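Cellulase (Bacillus sp. BG-CS10, PDB 5E09) probably cleaves internal beta-1,4-glucosidic bonds of cellulose, joining a family 5 glycoside hydrolase barrel to a family 46 carbohydrate-binding module. Local coordinates at residues L365-V375 / V414-G422; F501-L512 / Y524-V533. All blocks are in the same frame, centred on the assembly; numbering follows the deposited sequence.

Contact 1: L365-V375 / V414-G422; sequences LHGNELTGLQV and VITAQFNSG
L370 lays its CD1 methyl over one face of the F419 ring, 4.2 Å from its centroid. With CG anti to the backbone N (chi1 -178°), the bend at the next torsion carries CD1 over the ring; the same methyl is 4.0 Å from A417 CB. L365 adds its CD2 at 3.8 Å from F419 CE2, the two side chains crossing at about a right angle. The carbonyl O of E369 lies at the ring edge. N420 folds its amide toward E369, with CG wedged between its N and carbonyl carbon (chi1 56°). Its OD1 takes the N-H of E369 at 2.7 Å, from above the amide plane, while N420 N bonds to E369 O. Strands 370-375 and 414-419 are antiparallel neighbours in the mixed sheet of the X2 domain. A classic beta bulge interrupts them: T371 and G372 both face Q418. Q418 O accepts T371 N in a nearly straight bond of 2.8 Å, plus a weak one from T371 OG1. On the face shared with T416, the Q374 and Q418 amides pack with planes 38° apart; Q374 NE2 hydrogen-bonds to S379 OG, not to Q418. On the other face, L373 CD2 sits 3.7 Å from A417 CB.

Contact 2: F501-L512 / Y524-V533; sequences FFNEVRDDDIHL and YTLSKNGNHV
K528 and D507 form the salt bridge of this contact, NZ to OD1 at 3.0 Å. The lysine chain is extended to CE, then bends at its last torsion (chi4 -71°), and NZ also bonds to the carbonyl O of V505 at 3.1 Å. D507 OD1 has a second donor, G530 N. The two donors approach from opposite faces of the carboxylate plane; through this one oxygen the loop before strand 509-512 holds both the lysine and the turn 529-532. With the lysine cut back to an alanine here, the D507 carboxylate would probably lose its countercharge, V505 O this donor, and V505 CG2 the chain it packs on. Further along, S527 OG donates to D509 OD1 at 2.9 Å. Backbone bonds join strands 509-512 and 524-529, two arms of a beta hairpin in the antiparallel sheet of the C-terminal carbohydrate-binding domain. I510 and L526 exchange N-H...O bonds both ways, as do L512 and Y524. The apolar contacts gather on the face carrying I510, L512 and L526. L526 CD1 meets L512 CD1 at 3.7 Å and F502 CE1 at 3.8 Å. V533 CG2 sits over one face of the F502 ring, 4.1 Å from its centroid, and F501 CD2 lies over the opposite face. The aliphatic part of K528 runs past F502, and its CD packs against V505 CG2 at 3.5 Å.

How the contacts relate
Contacts 1 and 2 belong to separate domains and do not touch. Their centres are 47 Å apart and their nearest atoms about 30 Å apart. They follow one another along the chain: contact 1 closes in the X2 domain before contact 2 opens in the C-terminal carbohydrate-binding domain. Both join antiparallel strands. Contact 1 pairs strands separated by further strands and a helix, whereas contact 2 lies largely in one hairpin, with residues of helix 499-502 packed beside it. The catalytic family 5 barrel is a third domain, earlier in the chain. Neither contact contributes residues to that barrel, and each is consistent with structural packing inside its own module.

Contact 1: L365-V375 / V414-G422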
loop_
_atom_site.group_PDB
_atom_site.type_symbol
_atom_site.label_atom_id
_atom_site.label_comp_id
_atom_site.label_asym_id
_atom_site.label_seq_id
_atom_site.Cartn_x
_atom_site.Cartn_y
_atom_site.Cartn_z
ATOM N N LEU A 365 1.713 -20.732 -12.345
ATOM C CA LEU A 365 0.315 -21.120 -12.494
ATOM C C LEU A 365 -0.456 -21.071 -11.178
ATOM O O LEU A 365 -1.667 -20.841 -11.177
ATOM C CB LEU A 365 0.228 -22.518 -13.113
ATOM C CG LEU A 365 0.688 -22.569 -14.572
ATOM C CD1 LEU A 365 0.694 -23.998 -15.084
ATOM C CD2 LEU A 365 -0.189 -21.682 -15.452
ATOM N N HIS A 366 0.250 -21.277 -10.067
ATOM C CA HIS A 366 -0.360 -21.255 -8.736
ATOM C C HIS A 366 -1.582 -22.175 -8.651
ATOM O O HIS A 366 -2.609 -21.805 -8.079
ATOM C CB HIS A 366 -0.761 -19.823 -8.346
ATOM C CG HIS A 366 0.397 -18.878 -8.223
ATOM N ND1 HIS A 366 0.300 -17.539 -8.540
ATOM C CD2 HIS A 366 1.671 -19.078 -7.809
ATOM C CE1 HIS A 366 1.469 -16.956 -8.330
ATOM N NE2 HIS A 366 2.315 -17.867 -7.887
ATOM N N GLY A 367 -1.469 -23.364 -9.235
ATOM C CA GLY A 367 -2.547 -24.337 -9.184
ATOM C C GLY A 367 -3.614 -24.152 -10.250
ATOM O O GLY A 367 -4.566 -24.927 -10.321
ATOM N N ASN A 368 -3.463 -23.125 -11.081
ATOM C CA ASN A 368 -4.407 -22.887 -12.168
ATOM C C ASN A 368 -3.904 -23.483 -13.470
ATOM O O ASN A 368 -2.810 -24.040 -13.524
ATOM C CB ASN A 368 -4.665 -21.390 -12.347
ATOM C CG ASN A 368 -5.370 -20.777 -11.159
ATOM O OD1 ASN A 368 -6.199 -21.423 -10.519
ATOM N ND2 ASN A 368 -5.040 -19.521 -10.850
ATOM N N GLU A 369 -4.711 -23.357 -14.519
ATOM C CA GLU A 369 -4.356 -23.865 -15.837
ATOM C C GLU A 369 -4.584 -22.795 -16.900
ATOM O O GLU A 369 -5.595 -22.096 -16.871
ATOM C CB GLU A 369 -5.179 -25.113 -16.173
ATOM C CG GLU A 369 -5.098 -26.240 -15.146
ATOM C CD GLU A 369 -3.763 -26.965 -15.161
ATOM O OE1 GLU A 369 -2.931 -26.696 -16.056
ATOM O OE2 GLU A 369 -3.540 -27.796 -14.258
ATOM N N LEU A 370 -3.640 -22.666 -17.829
ATOM C CA LEU A 370 -3.813 -21.785 -18.975
ATOM C C LEU A 370 -4.879 -22.368 -19.894
ATOM O O LEU A 370 -4.865 -23.574 -20.167
ATOM C CB LEU A 370 -2.499 -21.613 -19.735
ATOM C CG LEU A 370 -2.530 -20.674 -20.941
ATOM C CD1 LEU A 370 -2.592 -19.216 -20.497
ATOM C CD2 LEU A 370 -1.334 -20.920 -21.851
ATOM N N THR A 371 -5.801 -21.529 -20.363
ATOM C CA THR A 371 -6.849 -21.995 -21.269
ATOM C C THR A 371 -6.849 -21.280 -22.625
ATOM O O THR A 371 -7.484 -21.748 -23.569
ATOM C CB THR A 371 -8.243 -21.844 -20.644
ATOM O OG1 THR A 371 -8.490 -20.465 -20.347
ATOM C CG2 THR A 371 -8.345 -22.669 -19.373
ATOM N N GLY A 372 -6.152 -20.150 -22.718
ATOM C CA GLY A 372 -6.036 -19.437 -23.978
ATOM C C GLY A 372 -5.279 -18.118 -23.905
ATOM O O GLY A 372 -4.949 -17.636 -22.820
ATOM N N LEU A 373 -4.984 -17.553 -25.072
ATOM C CA LEU A 373 -4.455 -16.195 -25.193
ATOM C C LEU A 373 -5.382 -15.369 -26.068
ATOM O O LEU A 373 -6.032 -15.906 -26.967
ATOM C CB LEU A 373 -3.046 -16.185 -25.795
ATOM C CG LEU A 373 -1.916 -16.909 -25.066
ATOM C CD1 LEU A 373 -0.578 -16.604 -25.735
ATOM C CD2 LEU A 373 -1.889 -16.531 -23.590
ATOM N N GLN A 374 -5.431 -14.066 -25.819
ATOM C CA GLN A 374 -6.246 -13.164 -26.622
ATOM C C GLN A 374 -5.526 -11.855 -26.904
ATOM O O GLN A 374 -4.718 -11.399 -26.107
ATOM C CB GLN A 374 -7.579 -12.875 -25.932
ATOM C CG GLN A 374 -8.514 -14.065 -25.849
ATOM C CD GLN A 374 -9.978 -13.657 -25.784
ATOM O OE1 GLN A 374 -10.306 -12.533 -25.400
ATOM N NE2 GLN A 374 -10.866 -14.567 -26.179
ATOM N N VAL A 375 -5.808 -11.267 -28.058
ATOM C CA VAL A 375 -5.403 -9.901 -28.354
ATOM C C VAL A 375 -6.637 -9.165 -28.865
ATOM O O VAL A 375 -7.288 -9.624 -29.808
ATOM C CB VAL A 375 -4.274 -9.826 -29.400
ATOM C CG1 VAL A 375 -4.020 -8.376 -29.807
ATOM C CG2 VAL A 375 -3.002 -10.473 -28.873
ATOM N N VAL A 414 -1.091 -5.871 -26.432
ATOM C CA VAL A 414 -1.315 -6.490 -25.127
ATOM C C VAL A 414 -1.836 -7.913 -25.311
ATOM O O VAL A 414 -2.907 -8.125 -25.881
ATOM C CB VAL A 414 -2.307 -5.675 -24.274
ATOM C CG1 VAL A 414 -2.657 -6.429 -23.009
ATOM C CG2 VAL A 414 -1.718 -4.295 -23.959
ATOM N N ILE A 415 -1.049 -8.884 -24.860
ATOM C CA ILE A 415 -1.431 -10.286 -24.945
ATOM C C ILE A 415 -2.013 -10.742 -23.618
ATOM O O ILE A 415 -1.323 -10.754 -22.599
ATOM C CB ILE A 415 -0.237 -11.181 -25.314
ATOM C CG1 ILE A 415 0.441 -10.668 -26.587
ATOM C CG2 ILE A 415 -0.685 -12.631 -25.469
ATOM C CD1 ILE A 415 1.733 -11.383 -26.923
ATOM N N THR A 416 -3.284 -11.122 -23.645
ATOM C CA THR A 416 -4.021 -11.513 -22.451
ATOM C C THR A 416 -4.032 -13.028 -22.250
ATOM O O THR A 416 -4.588 -13.766 -23.061
ATOM C CB THR A 416 -5.478 -11.009 -22.517
ATOM O OG1 THR A 416 -5.489 -9.589 -22.734
ATOM C CG2 THR A 416 -6.228 -11.348 -21.234
ATOM N N ALA A 417 -3.409 -13.488 -21.172
ATOM C CA ALA A 417 -3.437 -14.896 -20.807
ATOM C C ALA A 417 -4.644 -15.188 -19.935
ATOM O O ALA A 417 -4.894 -14.498 -18.935
ATOM C CB ALA A 417 -2.152 -15.301 -20.096
ATOM N N GLN A 418 -5.387 -16.213 -20.336
ATOM C CA GLN A 418 -6.617 -16.617 -19.674
ATOM C C GLN A 418 -6.425 -17.957 -18.989
ATOM O O GLN A 418 -5.718 -18.828 -19.490
ATOM C CB GLN A 418 -7.760 -16.701 -20.680
ATOM C CG GLN A 418 -7.903 -15.471 -21.554
ATOM C CD GLN A 418 -8.894 -15.673 -22.689
ATOM O OE1 GLN A 418 -8.793 -16.633 -23.460
ATOM N NE2 GLN A 418 -9.864 -14.770 -22.791
ATOM N N PHE A 419 -7.068 -18.120 -17.842
ATOM C CA PHE A 419 -6.853 -19.292 -17.011
ATOM C C PHE A 419 -8.182 -19.874 -16.557
ATOM O O PHE A 419 -9.204 -19.186 -16.575
ATOM C CB PHE A 419 -5.973 -18.936 -15.803
ATOM C CG PHE A 419 -4.616 -18.415 -16.184
ATOM C CD1 PHE A 419 -4.410 -17.061 -16.388
ATOM C CD2 PHE A 419 -3.552 -19.286 -16.370
ATOM C CE1 PHE A 419 -3.162 -16.587 -16.758
ATOM C CE2 PHE A 419 -2.305 -18.814 -16.747
ATOM C CZ PHE A 419 -2.109 -17.468 -16.937
ATOM N N ASN A 420 -8.170 -21.143 -16.159
ATOM C CA ASN A 420 -9.400 -21.801 -15.739
ATOM C C ASN A 420 -9.975 -21.141 -14.494
ATOM O O ASN A 420 -11.182 -21.187 -14.258
ATOM C CB ASN A 420 -9.176 -23.301 -15.504
ATOM C CG ASN A 420 -8.076 -23.592 -14.506
ATOM O OD1 ASN A 420 -7.263 -22.725 -14.184
ATOM N ND2 ASN A 420 -8.035 -24.831 -14.018
ATOM N N SER A 421 -9.103 -20.510 -13.711
ATOM C CA SER A 421 -9.529 -19.749 -12.545
ATOM C C SER A 421 -8.607 -18.554 -12.319
ATOM O O SER A 421 -7.430 -18.592 -12.688
ATOM C CB SER A 421 -9.556 -20.642 -11.304
ATOM O OG SER A 421 -10.315 -20.046 -10.267
ATOM N N GLY A 422 -9.148 -17.495 -11.721
ATOM C CA GLY A 422 -8.362 -16.329 -11.358
ATOM C C GLY A 422 -8.439 -15.210 -12.373
ATOM O O GLY A 422 -9.180 -15.296 -13.350
#

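Contact 2: F501-L512 / Y524-V533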
loop_
_atom_site.group_PDB
_atom_site.type_symbol
_atom_site.label_atom_id
_atom_site.label_comp_id
_atom_site.label_asym_id
_atom_site.label_seq_id
_atom_site.Cartn_x
_atom_site.Cartn_y
_atom_site.Cartn_z
ATOM N N PHE A 501 18.634 14.177 -3.332
ATOM C CA PHE A 501 19.817 13.391 -3.666
ATOM C C PHE A 501 21.078 14.240 -3.541
ATOM O O PHE A 501 22.060 13.824 -2.925
ATOM C CB PHE A 501 19.720 12.814 -5.080
ATOM C CG PHE A 501 20.984 12.129 -5.550
ATOM C CD1 PHE A 501 21.251 10.813 -5.196
ATOM C CD2 PHE A 501 21.897 12.797 -6.353
ATOM C CE1 PHE A 501 22.403 10.180 -5.628
ATOM C CE2 PHE A 501 23.054 12.166 -6.792
ATOM C CZ PHE A 501 23.309 10.855 -6.425
ATOM N N PHE A 502 21.047 15.435 -4.117
ATOM C CA PHE A 502 22.242 16.272 -4.145
ATOM C C PHE A 502 22.628 16.830 -2.772
ATOM O O PHE A 502 23.810 17.043 -2.508
ATOM C CB PHE A 502 22.065 17.416 -5.143
ATOM C CG PHE A 502 22.125 16.975 -6.572
ATOM C CD1 PHE A 502 23.258 16.354 -7.069
ATOM C CD2 PHE A 502 21.052 17.183 -7.421
ATOM C CE1 PHE A 502 23.318 15.944 -8.390
ATOM C CE2 PHE A 502 21.108 16.785 -8.738
ATOM C CZ PHE A 502 22.242 16.165 -9.224
ATOM N N ASN A 503 21.646 17.042 -1.899
ATOM C CA ASN A 503 21.921 17.523 -0.544
ATOM C C ASN A 503 22.770 16.547 0.267
ATOM O O ASN A 503 23.276 16.900 1.328
ATOM C CB ASN A 503 20.619 17.798 0.222
ATOM C CG ASN A 503 19.854 18.995 -0.318
ATOM O OD1 ASN A 503 20.416 19.868 -0.984
ATOM N ND2 ASN A 503 18.558 19.036 -0.035
ATOM N N GLU A 504 22.917 15.316 -0.217
ATOM C CA GLU A 504 23.664 14.315 0.537
ATOM C C GLU A 504 24.789 13.690 -0.278
ATOM O O GLU A 504 25.144 12.533 -0.077
ATOM C CB GLU A 504 22.716 13.228 1.066
ATOM C CG GLU A 504 21.658 13.783 2.021
ATOM C CD GLU A 504 20.778 12.712 2.648
ATOM O OE1 GLU A 504 21.317 11.679 3.105
ATOM O OE2 GLU A 504 19.542 12.909 2.686
ATOM N N VAL A 505 25.357 14.464 -1.196
ATOM C CA VAL A 505 26.553 14.024 -1.900
ATOM C C VAL A 505 27.651 15.084 -1.834
ATOM O O VAL A 505 27.387 16.285 -1.936
ATOM C CB VAL A 505 26.267 13.664 -3.388
ATOM C CG1 VAL A 505 25.307 12.489 -3.484
ATOM C CG2 VAL A 505 25.708 14.844 -4.137
ATOM N N ARG A 506 28.881 14.623 -1.645
ATOM C CA ARG A 506 30.054 15.483 -1.630
ATOM C C ARG A 506 30.270 16.094 -3.019
ATOM O O ARG A 506 29.653 15.661 -3.997
ATOM C CB ARG A 506 31.294 14.682 -1.222
ATOM C CG ARG A 506 31.913 14.018 -2.432
ATOM C CD ARG A 506 32.979 12.958 -2.183
ATOM N NE ARG A 506 32.679 12.007 -1.126
ATOM C CZ ARG A 506 33.212 10.791 -1.071
ATOM N NH1 ARG A 506 34.024 10.377 -2.037
ATOM N NH2 ARG A 506 32.902 9.974 -0.077
ATOM N N ASP A 507 31.150 17.089 -3.105
ATOM C CA ASP A 507 31.596 17.613 -4.394
ATOM C C ASP A 507 32.580 16.640 -5.028
ATOM O O ASP A 507 33.716 16.513 -4.572
ATOM C CB ASP A 507 32.253 18.987 -4.237
ATOM C CG ASP A 507 31.322 20.015 -3.626
ATOM O OD1 ASP A 507 30.181 20.160 -4.122
ATOM O OD2 ASP A 507 31.736 20.682 -2.652
ATOM N N ASP A 508 32.147 15.964 -6.082
ATOM C CA ASP A 508 32.913 14.867 -6.651
ATOM C C ASP A 508 32.293 14.411 -7.960
ATOM O O ASP A 508 31.258 14.925 -8.384
ATOM C CB ASP A 508 32.964 13.695 -5.668
ATOM C CG ASP A 508 34.157 12.785 -5.885
ATOM O OD1 ASP A 508 34.803 12.878 -6.949
ATOM O OD2 ASP A 508 34.439 11.961 -4.984
ATOM N N ASP A 509 32.938 13.444 -8.597
ATOM C CA ASP A 509 32.331 12.728 -9.702
ATOM C C ASP A 509 31.437 11.645 -9.128
ATOM O O ASP A 509 31.814 10.946 -8.187
ATOM C CB ASP A 509 33.395 12.130 -10.619
ATOM C CG ASP A 509 33.883 13.115 -11.651
ATOM O OD1 ASP A 509 33.579 14.316 -11.504
ATOM O OD2 ASP A 509 34.572 12.695 -12.605
ATOM N N ILE A 510 30.240 11.536 -9.681
ATOM C CA ILE A 510 29.284 10.523 -9.268
ATOM C C ILE A 510 28.908 9.674 -10.473
ATOM O O ILE A 510 28.410 10.184 -11.467
ATOM C CB ILE A 510 28.022 11.152 -8.650
ATOM C CG1 ILE A 510 28.404 12.076 -7.492
ATOM C CG2 ILE A 510 27.063 10.074 -8.183
ATOM C CD1 ILE A 510 27.393 13.169 -7.216
ATOM N N HIS A 511 29.184 8.380 -10.392
ATOM C CA HIS A 511 28.794 7.443 -11.431
ATOM C C HIS A 511 27.403 6.897 -11.138
ATOM O O HIS A 511 27.180 6.247 -10.111
ATOM C CB HIS A 511 29.812 6.304 -11.543
ATOM C CG HIS A 511 31.157 6.742 -12.038
ATOM N ND1 HIS A 511 31.963 7.610 -11.335
ATOM C CD2 HIS A 511 31.831 6.440 -13.173
ATOM C CE1 HIS A 511 33.079 7.820 -12.012
ATOM N NE2 HIS A 511 33.023 7.120 -13.130
ATOM N N LEU A 512 26.472 7.193 -12.038
ATOM C CA LEU A 512 25.120 6.660 -11.986
ATOM C C LEU A 512 24.980 5.491 -12.953
ATOM O O LEU A 512 25.477 5.536 -14.089
ATOM C CB LEU A 512 24.074 7.734 -12.324
ATOM C CG LEU A 512 24.131 9.099 -11.631
ATOM C CD1 LEU A 512 23.082 10.040 -12.213
ATOM C CD2 LEU A 512 23.960 8.964 -10.128
ATOM N N TYR A 524 26.136 6.868 -16.599
ATOM C CA TYR A 524 26.071 8.319 -16.714
ATOM C C TYR A 524 26.936 8.954 -15.631
ATOM O O TYR A 524 27.055 8.408 -14.543
ATOM C CB TYR A 524 24.625 8.796 -16.594
ATOM C CG TYR A 524 24.375 10.202 -17.091
ATOM C CD1 TYR A 524 24.215 10.464 -18.448
ATOM C CD2 TYR A 524 24.280 11.265 -16.203
ATOM C CE1 TYR A 524 23.976 11.744 -18.902
ATOM C CE2 TYR A 524 24.040 12.550 -16.649
ATOM C CZ TYR A 524 23.890 12.785 -17.997
ATOM O OH TYR A 524 23.646 14.062 -18.440
ATOM N N THR A 525 27.538 10.103 -15.910
ATOM C CA THR A 525 28.448 10.687 -14.930
ATOM C C THR A 525 28.050 12.108 -14.548
ATOM O O THR A 525 27.786 12.936 -15.409
ATOM C CB THR A 525 29.909 10.685 -15.451
ATOM O OG1 THR A 525 30.289 9.346 -15.791
ATOM C CG2 THR A 525 30.866 11.216 -14.388
ATOM N N LEU A 526 27.992 12.375 -13.250
ATOM C CA LEU A 526 27.737 13.723 -12.753
ATOM C C LEU A 526 29.012 14.328 -12.175
ATOM O O LEU A 526 29.806 13.640 -11.547
ATOM C CB LEU A 526 26.639 13.721 -11.684
ATOM C CG LEU A 526 25.287 13.083 -12.015
ATOM C CD1 LEU A 526 24.325 13.239 -10.844
ATOM C CD2 LEU A 526 24.697 13.680 -13.280
ATOM N N SER A 527 29.211 15.614 -12.409
ATOM C CA SER A 527 30.215 16.376 -11.688
ATOM C C SER A 527 29.479 17.440 -10.898
ATOM O O SER A 527 28.861 18.335 -11.475
ATOM C CB SER A 527 31.240 16.998 -12.639
ATOM O OG SER A 527 32.020 15.995 -13.265
ATOM N N LYS A 528 29.512 17.313 -9.578
ATOM C CA LYS A 528 28.855 18.270 -8.697
ATOM C C LYS A 528 29.862 19.194 -8.025
ATOM O O LYS A 528 30.841 18.744 -7.427
ATOM C CB LYS A 528 28.030 17.564 -7.619
ATOM C CG LYS A 528 27.605 18.519 -6.506
ATOM C CD LYS A 528 26.631 17.900 -5.533
ATOM C CE LYS A 528 26.314 18.842 -4.374
ATOM N NZ LYS A 528 27.458 19.000 -3.430
ATOM N N ASN A 529 29.603 20.491 -8.130
ATOM C CA ASN A 529 30.372 21.497 -7.420
ATOM C C ASN A 529 29.447 22.608 -6.937
ATOM O O ASN A 529 28.815 23.306 -7.743
ATOM C CB ASN A 529 31.478 22.051 -8.308
ATOM C CG ASN A 529 32.557 22.740 -7.515
ATOM O OD1 ASN A 529 32.655 23.958 -7.520
ATOM N ND2 ASN A 529 33.354 21.961 -6.799
ATOM N N GLY A 530 29.354 22.745 -5.616
ATOM C CA GLY A 530 28.424 23.672 -5.002
ATOM C C GLY A 530 27.006 23.359 -5.426
ATOM O O GLY A 530 26.538 22.232 -5.280
ATOM N N ASN A 531 26.327 24.353 -5.980
ATOM C CA ASN A 531 24.963 24.174 -6.443
ATOM C C ASN A 531 24.879 23.840 -7.921
ATOM O O ASN A 531 23.796 23.885 -8.503
ATOM C CB ASN A 531 24.141 25.430 -6.162
ATOM C CG ASN A 531 23.682 25.511 -4.721
ATOM O OD1 ASN A 531 22.718 24.853 -4.329
ATOM N ND2 ASN A 531 24.373 26.318 -3.922
ATOM N N HIS A 532 26.011 23.520 -8.539
ATOM C CA HIS A 532 25.991 23.256 -9.972
ATOM C C HIS A 532 26.463 21.858 -10.327
ATOM O O HIS A 532 27.348 21.301 -9.681
ATOM C CB HIS A 532 26.821 24.295 -10.712
ATOM C CG HIS A 532 26.295 25.686 -10.556
ATOM N ND1 HIS A 532 26.907 26.626 -9.757
ATOM C CD2 HIS A 532 25.195 26.283 -11.073
ATOM C CE1 HIS A 532 26.215 27.752 -9.802
ATOM N NE2 HIS A 532 25.173 27.570 -10.592
ATOM N N VAL A 533 25.835 21.300 -11.356
ATOM C CA VAL A 533 26.083 19.935 -11.793
ATOM C C VAL A 533 26.192 19.848 -13.308
ATOM O O VAL A 533 25.387 20.435 -14.055
ATOM C CB VAL A 533 24.964 18.965 -11.331
ATOM C CG1 VAL A 533 25.324 17.522 -11.686
ATOM C CG2 VAL A 533 24.726 19.091 -9.845
#